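Local coordinates for putative cytoplasmic protein (Enterobacter cloacae, PDB 4HFK), which is probably a type VI secretion amidase effector of the Tae4 family, which would cut peptide bonds in the peptidoglycan of rival bacteria, at residues R62-L67 with K96-F101; S114-A119 with F165-A170; I128-H133 with D152-L157. All blocks are in the same frame, centred on the assembly; numbering follows the deposited sequence.

Contact 1: residues R62-L67 with K96-F101; sequences RMSYVL and KDMIAF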
loop_
_atom_site.group_PDB
_atom_site.type_symbol
_atom_site.label_atom_id
_atom_site.label_comp_id
_atom_site.label_asym_id
_atom_site.label_seq_id
_atom_site.Cartn_x
_atom_site.Cartn_y
_atom_site.Cartn_z
ATOM N N ARG A 62 -9.570 -17.496 21.909
ATOM C CA ARG A 62 -10.622 -18.164 22.678
ATOM C C ARG A 62 -10.239 -19.590 23.004
ATOM O O ARG A 62 -10.379 -20.038 24.146
ATOM C CB ARG A 62 -11.935 -18.176 21.895
ATOM C CG ARG A 62 -12.549 -16.799 21.655
ATOM C CD ARG A 62 -13.954 -16.953 21.070
ATOM N NE ARG A 62 -14.561 -15.668 20.731
ATOM C CZ ARG A 62 -14.566 -15.155 19.505
ATOM N NH1 ARG A 62 -14.000 -15.825 18.506
ATOM N NH2 ARG A 62 -15.140 -13.979 19.275
ATOM N N MET A 63 -9.743 -20.315 22.004
ATOM C CA MET A 63 -9.432 -21.722 22.228
ATOM C C MET A 63 -8.217 -21.864 23.140
ATOM O O MET A 63 -8.093 -22.857 23.853
ATOM C CB MET A 63 -9.230 -22.475 20.904
ATOM C CG MET A 63 -9.256 -24.002 21.044
ATOM S SD MET A 63 -10.778 -24.676 21.775
ATOM C CE MET A 63 -11.983 -23.907 20.690
ATOM N N SER A 64 -7.332 -20.864 23.120
ATOM C CA SER A 64 -6.181 -20.834 24.018
ATOM C C SER A 64 -6.681 -20.713 25.452
ATOM O O SER A 64 -6.167 -21.373 26.352
ATOM C CB SER A 64 -5.276 -19.637 23.714
ATOM O OG SER A 64 -4.609 -19.791 22.479
ATOM N N TYR A 65 -7.680 -19.856 25.651
ATOM C CA TYR A 65 -8.313 -19.700 26.958
ATOM C C TYR A 65 -8.940 -21.009 27.430
ATOM O O TYR A 65 -8.772 -21.407 28.591
ATOM C CB TYR A 65 -9.401 -18.623 26.907
ATOM C CG TYR A 65 -10.181 -18.495 28.198
ATOM C CD1 TYR A 65 -9.618 -17.899 29.316
ATOM C CD2 TYR A 65 -11.476 -18.966 28.292
ATOM C CE1 TYR A 65 -10.334 -17.781 30.502
ATOM C CE2 TYR A 65 -12.202 -18.852 29.459
ATOM C CZ TYR A 65 -11.626 -18.260 30.562
ATOM O OH TYR A 65 -12.355 -18.151 31.724
ATOM N N VAL A 66 -9.671 -21.667 26.533
ATOM C CA VAL A 66 -10.353 -22.916 26.880
ATOM C C VAL A 66 -9.341 -23.966 27.321
ATOM O O VAL A 66 -9.496 -24.607 28.369
ATOM C CB VAL A 66 -11.158 -23.475 25.692
ATOM C CG1 VAL A 66 -11.676 -24.883 26.013
ATOM C CG2 VAL A 66 -12.314 -22.539 25.336
ATOM N N LEU A 67 -8.308 -24.141 26.504
ATOM C CA LEU A 67 -7.310 -25.167 26.747
ATOM C C LEU A 67 -6.565 -24.872 28.047
ATOM O O LEU A 67 -6.373 -25.769 28.872
ATOM C CB LEU A 67 -6.333 -25.242 25.571
ATOM C CG LEU A 67 -6.890 -25.837 24.270
ATOM C CD1 LEU A 67 -5.889 -25.730 23.116
ATOM C CD2 LEU A 67 -7.273 -27.285 24.499
ATOM N N LYS A 96 -3.561 -20.721 12.451
ATOM C CA LYS A 96 -2.771 -21.820 11.876
ATOM C C LYS A 96 -1.961 -22.550 12.957
ATOM O O LYS A 96 -1.782 -23.770 12.898
ATOM C CB LYS A 96 -1.855 -21.328 10.734
ATOM C CG LYS A 96 -0.634 -20.499 11.179
ATOM C CD LYS A 96 0.102 -19.838 9.982
ATOM C CE LYS A 96 1.400 -19.162 10.478
ATOM N NZ LYS A 96 2.028 -18.183 9.528
ATOM N N ASP A 97 -1.497 -21.805 13.956
ATOM C CA ASP A 97 -0.751 -22.390 15.066
ATOM C C ASP A 97 -1.670 -23.225 15.955
ATOM O O ASP A 97 -1.284 -24.296 16.431
ATOM C CB ASP A 97 -0.106 -21.292 15.913
ATOM C CG ASP A 97 1.066 -20.629 15.223
ATOM O OD1 ASP A 97 1.482 -21.120 14.158
ATOM O OD2 ASP A 97 1.580 -19.619 15.755
ATOM N N MET A 98 -2.878 -22.729 16.204
ATOM C CA MET A 98 -3.814 -23.480 17.050
ATOM C C MET A 98 -4.207 -24.790 16.353
ATOM O O MET A 98 -4.296 -25.846 16.984
ATOM C CB MET A 98 -5.059 -22.645 17.379
ATOM C CG MET A 98 -6.146 -23.403 18.154
ATOM S SD MET A 98 -5.615 -24.073 19.753
ATOM C CE MET A 98 -5.066 -22.597 20.608
ATOM N N ILE A 99 -4.422 -24.714 15.043
ATOM C CA ILE A 99 -4.742 -25.898 14.249
ATOM C C ILE A 99 -3.608 -26.933 14.343
ATOM O O ILE A 99 -3.861 -28.116 14.531
ATOM C CB ILE A 99 -5.020 -25.519 12.769
ATOM C CG1 ILE A 99 -6.334 -24.733 12.678
ATOM C CG2 ILE A 99 -5.083 -26.766 11.877
ATOM C CD1 ILE A 99 -6.616 -24.119 11.327
ATOM N N ALA A 100 -2.362 -26.476 14.238
ATOM C CA ALA A 100 -1.206 -27.375 14.305
ATOM C C ALA A 100 -0.993 -27.920 15.712
ATOM O O ALA A 100 -0.545 -29.054 15.877
ATOM C CB ALA A 100 0.049 -26.669 13.831
ATOM N N PHE A 101 -1.304 -27.105 16.717
ATOM C CA PHE A 101 -1.084 -27.461 18.120
ATOM C C PHE A 101 -1.997 -28.587 18.596
ATOM O O PHE A 101 -1.567 -29.472 19.336
ATOM C CB PHE A 101 -1.315 -26.235 18.999
ATOM C CG PHE A 101 -1.173 -26.497 20.470
ATOM C CD1 PHE A 101 0.045 -26.908 21.005
ATOM C CD2 PHE A 101 -2.249 -26.289 21.334
ATOM C CE1 PHE A 101 0.181 -27.133 22.371
ATOM C CE2 PHE A 101 -2.118 -26.505 22.701
ATOM C CZ PHE A 101 -0.904 -26.926 23.219
#

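Contact 2: residues S114-A119 with F165-A170; sequences SSPTPA and FIPTNA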
loop_
_atom_site.group_PDB
_atom_site.type_symbol
_atom_site.label_atom_id
_atom_site.label_comp_id
_atom_site.label_asym_id
_atom_site.label_seq_id
_atom_site.Cartn_x
_atom_site.Cartn_y
_atom_site.Cartn_z
ATOM N N SER A 114 -13.718 -34.808 4.175
ATOM C CA SER A 114 -13.891 -33.800 3.135
ATOM C C SER A 114 -15.368 -33.455 3.007
ATOM O O SER A 114 -16.216 -34.195 3.505
ATOM C CB SER A 114 -13.383 -34.335 1.801
ATOM O OG SER A 114 -11.978 -34.460 1.828
ATOM N N SER A 115 -15.671 -32.345 2.334
ATOM C CA SER A 115 -17.052 -31.874 2.177
ATOM C C SER A 115 -17.847 -31.991 3.476
ATOM O O SER A 115 -18.825 -32.737 3.530
ATOM C CB SER A 115 -17.769 -32.676 1.085
ATOM O OG SER A 115 -17.074 -32.617 -0.147
ATOM N N PRO A 116 -17.427 -31.266 4.527
ATOM C CA PRO A 116 -18.000 -31.512 5.854
ATOM C C PRO A 116 -19.438 -31.033 6.005
ATOM O O PRO A 116 -19.766 -29.907 5.628
ATOM C CB PRO A 116 -17.090 -30.700 6.789
ATOM C CG PRO A 116 -16.546 -29.599 5.927
ATOM C CD PRO A 116 -16.413 -30.192 4.539
ATOM N N THR A 117 -20.279 -31.902 6.561
ATOM C CA THR A 117 -21.631 -31.547 6.972
ATOM C C THR A 117 -21.798 -32.082 8.391
ATOM O O THR A 117 -20.922 -32.791 8.883
ATOM C CB THR A 117 -22.707 -32.178 6.046
ATOM O OG1 THR A 117 -22.789 -33.581 6.294
ATOM C CG2 THR A 117 -22.373 -31.951 4.591
ATOM N N PRO A 118 -22.906 -31.737 9.066
ATOM C CA PRO A 118 -23.046 -32.338 10.396
ATOM C C PRO A 118 -23.257 -33.856 10.372
ATOM O O PRO A 118 -23.166 -34.482 11.430
ATOM C CB PRO A 118 -24.294 -31.655 10.953
ATOM C CG PRO A 118 -24.355 -30.316 10.234
ATOM C CD PRO A 118 -23.868 -30.636 8.844
ATOM N N ALA A 119 -23.538 -34.434 9.204
ATOM C CA ALA A 119 -23.836 -35.867 9.108
ATOM C C ALA A 119 -22.744 -36.694 9.762
ATOM O O ALA A 119 -23.013 -37.651 10.486
ATOM C CB ALA A 119 -23.993 -36.288 7.662
ATOM N N PHE A 165 -15.766 -17.966 2.894
ATOM C CA PHE A 165 -15.097 -19.222 3.248
ATOM C C PHE A 165 -15.807 -20.414 2.633
ATOM O O PHE A 165 -17.032 -20.525 2.705
ATOM C CB PHE A 165 -15.092 -19.394 4.769
ATOM C CG PHE A 165 -14.346 -20.620 5.267
ATOM C CD1 PHE A 165 -12.956 -20.669 5.235
ATOM C CD2 PHE A 165 -15.037 -21.686 5.841
ATOM C CE1 PHE A 165 -12.260 -21.776 5.730
ATOM C CE2 PHE A 165 -14.356 -22.801 6.340
ATOM C CZ PHE A 165 -12.964 -22.848 6.279
ATOM N N ILE A 166 -15.030 -21.321 2.051
ATOM C CA ILE A 166 -15.572 -22.584 1.578
ATOM C C ILE A 166 -14.822 -23.744 2.234
ATOM O O ILE A 166 -13.651 -23.987 1.929
ATOM C CB ILE A 166 -15.482 -22.686 0.055
ATOM C CG1 ILE A 166 -16.322 -21.580 -0.597
ATOM C CG2 ILE A 166 -15.944 -24.060 -0.415
ATOM C CD1 ILE A 166 -16.472 -21.733 -2.098
ATOM N N PRO A 167 -15.499 -24.461 3.145
ATOM C CA PRO A 167 -14.860 -25.563 3.875
ATOM C C PRO A 167 -14.524 -26.721 2.957
ATOM O O PRO A 167 -15.354 -27.107 2.130
ATOM C CB PRO A 167 -15.933 -26.003 4.875
ATOM C CG PRO A 167 -17.225 -25.514 4.326
ATOM C CD PRO A 167 -16.899 -24.250 3.558
ATOM N N THR A 168 -13.325 -27.273 3.104
ATOM C CA THR A 168 -12.949 -28.465 2.354
ATOM C C THR A 168 -12.694 -29.636 3.296
ATOM O O THR A 168 -12.546 -30.776 2.852
ATOM C CB THR A 168 -11.689 -28.228 1.533
ATOM O OG1 THR A 168 -10.656 -27.748 2.401
ATOM C CG2 THR A 168 -11.940 -27.205 0.429
ATOM N N ASN A 169 -12.626 -29.354 4.596
ATOM C CA ASN A 169 -12.377 -30.402 5.590
ATOM C C ASN A 169 -12.879 -30.003 6.967
ATOM O O ASN A 169 -12.860 -28.814 7.331
ATOM C CB ASN A 169 -10.874 -30.749 5.658
ATOM C CG ASN A 169 -10.522 -31.705 6.826
ATOM O OD1 ASN A 169 -10.359 -31.280 7.981
ATOM N ND2 ASN A 169 -10.378 -32.992 6.515
ATOM N N ALA A 170 -13.341 -30.996 7.723
ATOM C CA ALA A 170 -13.537 -30.825 9.156
ATOM C C ALA A 170 -12.809 -31.935 9.889
ATOM O O ALA A 170 -12.893 -33.109 9.512
ATOM C CB ALA A 170 -15.010 -30.799 9.540
#

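Contact 3: residues I128-H133 with D152-L157; sequences IIFTGH and DDCHFL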
loop_
_atom_site.group_PDB
_atom_site.type_symbol
_atom_site.label_atom_id
_atom_site.label_comp_id
_atom_site.label_asym_id
_atom_site.label_seq_id
_atom_site.Cartn_x
_atom_site.Cartn_y
_atom_site.Cartn_z
ATOM N N ILE A 128 -13.803 -29.088 17.188
ATOM C CA ILE A 128 -13.842 -29.239 15.733
ATOM C C ILE A 128 -13.063 -28.131 15.023
ATOM O O ILE A 128 -13.021 -26.981 15.483
ATOM C CB ILE A 128 -15.303 -29.308 15.206
ATOM C CG1 ILE A 128 -15.351 -29.762 13.739
ATOM C CG2 ILE A 128 -16.015 -27.971 15.397
ATOM C CD1 ILE A 128 -16.762 -30.173 13.274
ATOM N N ILE A 129 -12.431 -28.498 13.913
ATOM C CA ILE A 129 -11.713 -27.550 13.082
ATOM C C ILE A 129 -12.296 -27.610 11.687
ATOM O O ILE A 129 -12.379 -28.695 11.095
ATOM C CB ILE A 129 -10.232 -27.927 12.946
ATOM C CG1 ILE A 129 -9.555 -27.978 14.317
ATOM C CG2 ILE A 129 -9.527 -26.940 12.014
ATOM C CD1 ILE A 129 -8.102 -28.447 14.251
ATOM N N PHE A 130 -12.703 -26.457 11.165
ATOM C CA PHE A 130 -13.145 -26.363 9.783
ATOM C C PHE A 130 -12.017 -25.698 9.024
ATOM O O PHE A 130 -11.620 -24.595 9.373
ATOM C CB PHE A 130 -14.390 -25.483 9.672
ATOM C CG PHE A 130 -15.515 -25.915 10.564
ATOM C CD1 PHE A 130 -16.373 -26.938 10.173
ATOM C CD2 PHE A 130 -15.710 -25.310 11.802
ATOM C CE1 PHE A 130 -17.415 -27.349 11.000
ATOM C CE2 PHE A 130 -16.752 -25.714 12.636
ATOM C CZ PHE A 130 -17.606 -26.733 12.235
ATOM N N THR A 131 -11.503 -26.355 7.990
ATOM C CA THR A 131 -10.475 -25.743 7.152
ATOM C C THR A 131 -10.993 -25.614 5.727
ATOM O O THR A 131 -11.840 -26.400 5.302
ATOM C CB THR A 131 -9.179 -26.564 7.166
ATOM O OG1 THR A 131 -9.471 -27.912 6.792
ATOM C CG2 THR A 131 -8.575 -26.566 8.561
ATOM N N GLY A 132 -10.489 -24.625 4.992
ATOM C CA GLY A 132 -10.939 -24.387 3.633
ATOM C C GLY A 132 -10.288 -23.151 3.043
ATOM O O GLY A 132 -9.356 -22.598 3.624
ATOM N N HIS A 133 -10.780 -22.708 1.891
ATOM C CA HIS A 133 -10.214 -21.537 1.234
ATOM C C HIS A 133 -11.255 -20.415 1.172
ATOM O O HIS A 133 -12.460 -20.678 1.227
ATOM C CB HIS A 133 -9.731 -21.918 -0.170
ATOM C CG HIS A 133 -10.834 -22.361 -1.086
ATOM N ND1 HIS A 133 -11.196 -23.677 -1.235
ATOM C CD2 HIS A 133 -11.660 -21.639 -1.888
ATOM C CE1 HIS A 133 -12.201 -23.759 -2.104
ATOM N NE2 HIS A 133 -12.494 -22.541 -2.509
ATOM N N ASP A 152 -19.609 -21.173 18.931
ATOM C CA ASP A 152 -19.928 -19.854 18.365
ATOM C C ASP A 152 -20.711 -19.948 17.057
ATOM O O ASP A 152 -21.922 -19.723 17.041
ATOM C CB ASP A 152 -18.721 -18.889 18.263
ATOM C CG ASP A 152 -17.485 -19.513 17.614
ATOM O OD1 ASP A 152 -17.543 -20.644 17.084
ATOM O OD2 ASP A 152 -16.435 -18.837 17.631
ATOM N N ASP A 153 -20.021 -20.271 15.972
ATOM C CA ASP A 153 -20.658 -20.442 14.670
ATOM C C ASP A 153 -20.000 -21.623 13.979
ATOM O O ASP A 153 -18.778 -21.768 14.040
ATOM C CB ASP A 153 -20.465 -19.193 13.813
ATOM C CG ASP A 153 -21.651 -18.244 13.875
ATOM O OD1 ASP A 153 -22.569 -18.465 14.685
ATOM O OD2 ASP A 153 -21.663 -17.267 13.099
ATOM N N CYS A 154 -20.793 -22.474 13.336
ATOM C CA CYS A 154 -20.219 -23.591 12.588
ATOM C C CYS A 154 -19.826 -23.129 11.189
ATOM O O CYS A 154 -20.295 -22.093 10.723
ATOM C CB CYS A 154 -21.207 -24.754 12.507
ATOM S SG CYS A 154 -21.516 -25.554 14.115
ATOM N N HIS A 155 -18.948 -23.884 10.534
ATOM C CA HIS A 155 -18.577 -23.592 9.155
ATOM C C HIS A 155 -18.526 -24.873 8.322
ATOM O O HIS A 155 -17.520 -25.181 7.669
ATOM C CB HIS A 155 -17.262 -22.795 9.092
ATOM C CG HIS A 155 -17.359 -21.452 9.744
ATOM N ND1 HIS A 155 -17.977 -20.375 9.147
ATOM C CD2 HIS A 155 -16.967 -21.023 10.974
ATOM C CE1 HIS A 155 -17.940 -19.332 9.961
ATOM N NE2 HIS A 155 -17.331 -19.704 11.078
ATOM N N PHE A 156 -19.629 -25.620 8.370
ATOM C CA PHE A 156 -19.843 -26.736 7.469
ATOM C C PHE A 156 -20.177 -26.148 6.109
ATOM O O PHE A 156 -20.332 -24.926 5.978
ATOM C CB PHE A 156 -21.026 -27.588 7.938
ATOM C CG PHE A 156 -20.817 -28.251 9.278
ATOM C CD1 PHE A 156 -20.093 -29.441 9.375
ATOM C CD2 PHE A 156 -21.366 -27.699 10.434
ATOM C CE1 PHE A 156 -19.903 -30.064 10.611
ATOM C CE2 PHE A 156 -21.181 -28.313 11.669
ATOM C CZ PHE A 156 -20.448 -29.494 11.759
ATOM N N LEU A 157 -20.288 -27.010 5.101
ATOM C CA LEU A 157 -20.809 -26.586 3.804
ATOM C C LEU A 157 -22.146 -25.897 4.036
ATOM O O LEU A 157 -22.951 -26.350 4.849
ATOM C CB LEU A 157 -21.000 -27.787 2.867
ATOM C CG LEU A 157 -19.732 -28.504 2.396
ATOM C CD1 LEU A 157 -20.080 -29.778 1.619
ATOM C CD2 LEU A 157 -18.866 -27.574 1.544
#

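Contact 1: residues R62-L67 with K96-F101
The axes of segments 62-67 and 96-101 come within 11.1 Å of each other, with 36° between their N-to-C directions, and Ser-64 and Met-98 are the nearest CA pair, 7.8 Å apart. Met-98 carries most of the contact. Its CG lies anti to the backbone N (chi1 175°), and two further bends curl the thioether into the gap between the helices. The methyl CE ends 3.4 Å from Ser-64 OG. The sulfur SD has a neighbour on each of two residues. Met-63 crosses the Met-98 side chain at about a right angle and offers its CG at 3.9 Å from Met-98 SD. Leu-67 comes tip to tip, its CD1 3.8 Å from Met-98 SD. The same Leu-67 methyl also reaches Phe-101, with CD1 3.9 Å from CE2. It sits at the edge of that ring, close to its plane. Phe-101 meets Tyr-80 edge-to-face, and Met-63 packs on Phe-28 of helix 21-30. The contact thus joins helices 59-68 and 95-106 near the centre of the chain, within a family placed in peptidase clan CA (papain-like). The interface is mostly thioether sulfur, methyl and ring carbons, with one serine hydroxyl, all on buried residues. Its hold comes from close packing and dispersion. The hydroxyl, Ser-64 OG, is already hydrogen-bonded to Pro-60 O one turn earlier and to Met-92 N of strand 90-92.

Contact 2: residues S114-A119 with F165-A170
Pro-116 packs its ring against Pro-167, Asn-169 and Ala-170 of strand 166-174, where the neighbouring strand 111-114 ends. Three ring carbons take part. Pro-116 CB meets Ala-170 CB at 3.5 Å, tighter than usual for two carbons. Pro-116 CG lies 3.8 Å from Pro-167 CB, and the two proline rings cross obliquely. Pro-116 CD rests on backbone, 3.9 Å from Asn-169 N. Ser-114 lies alongside without using its hydroxyl on the strand: its CA makes a C-H...O contact of 3.3 Å to Thr-168 O, with 149° at the hydrogen. Ser-115 has a left-handed backbone conformation (phi 43°, psi 63°), consistent with a turn that brings the next residue's ring to the strand. This is the margin of the antiparallel sheet, where strand 111-114 runs out beside strand 166-174. The latter carries a classic beta bulge here, with Thr-168 and Asn-169 both facing Thr-131 of strand 126-133. With CG anti to the backbone N, the Asn-169 amide is bonded at both ends: OD1 is hydrogen-bonded to Thr-171 OG1, and ND2 donates to Ser-112 OG. Pro-116 also shares a backbone hydrogen bond with Leu-157. Thr-117 opens an ST turn. Its OG1 sits between the backbone N and the carbonyl carbon and accepts from Ala-119 N at 3.1 Å.

Contact 3: residues I128-H133 with D152-L157
Phe-130 projects from its strand into the bend of segment 152-157, which wraps one face and part of the rim of the ring. Its CG is anti to the carbonyl carbon (chi1 -54°), which brings the ring against His-155. His-155 N stands 3.5 Å above the Phe-130 ring plane, over its centre. His-155 CB adds a CH-pi contact, 4.3 Å from the Phe-130 ring centroid. On the opposite face of that ring lies Ile-128 CG1, from the same strand. The edge of Phe-130 turns toward Phe-156 in a T-shaped stack, centroids of the two rings 4.9 Å apart and planes at 78°. Phe-130 CE1 points over the centre of the Phe-156 face. Ile-128 CD1 also touches Phe-156, 4.0 Å from its CZ. The contact fixes a long loop against strand 126-133, an inner strand of the four-stranded antiparallel sheet (order 111-114, 166-174, 126-133, 140-145). A second shell probably holds the loop in place. Cys-154 is tied by a disulfide to Cys-150, and Phe-156 meets Trp-145 edge-to-face. His-155 ND1 is hydrogen-bonded to Asn-162 OD1. At the start of the segment, Asp-152 OD1 is gripped by Thr-143 OG1, His-141 NE2 and Asp-153 N.

Contacts 1 and 3 are buried, while contact 2 is only partly so. The centre of contact 2 lies about 16 Å from the chain centre, that of contact 1 about 5 Å. Contact 1 pairs two helices. The others both use the four-stranded sheet, through neighbouring strands 126-133 and 166-174, and their centres are about 7 Å apart. The chemistry follows the place. Helix packing uses methionine, leucine and phenylalanine side chains, the loop of contact 3 aromatic rings, and the sheet margin of contact 2 prolines and backbone. Helix 95-106 bridges to the sheet, as Ile-99 CG1 lies 3.9 Å from Ile-129 CG2. Thr-117 in turn packs on Phe-156, joining contacts 2 and 3.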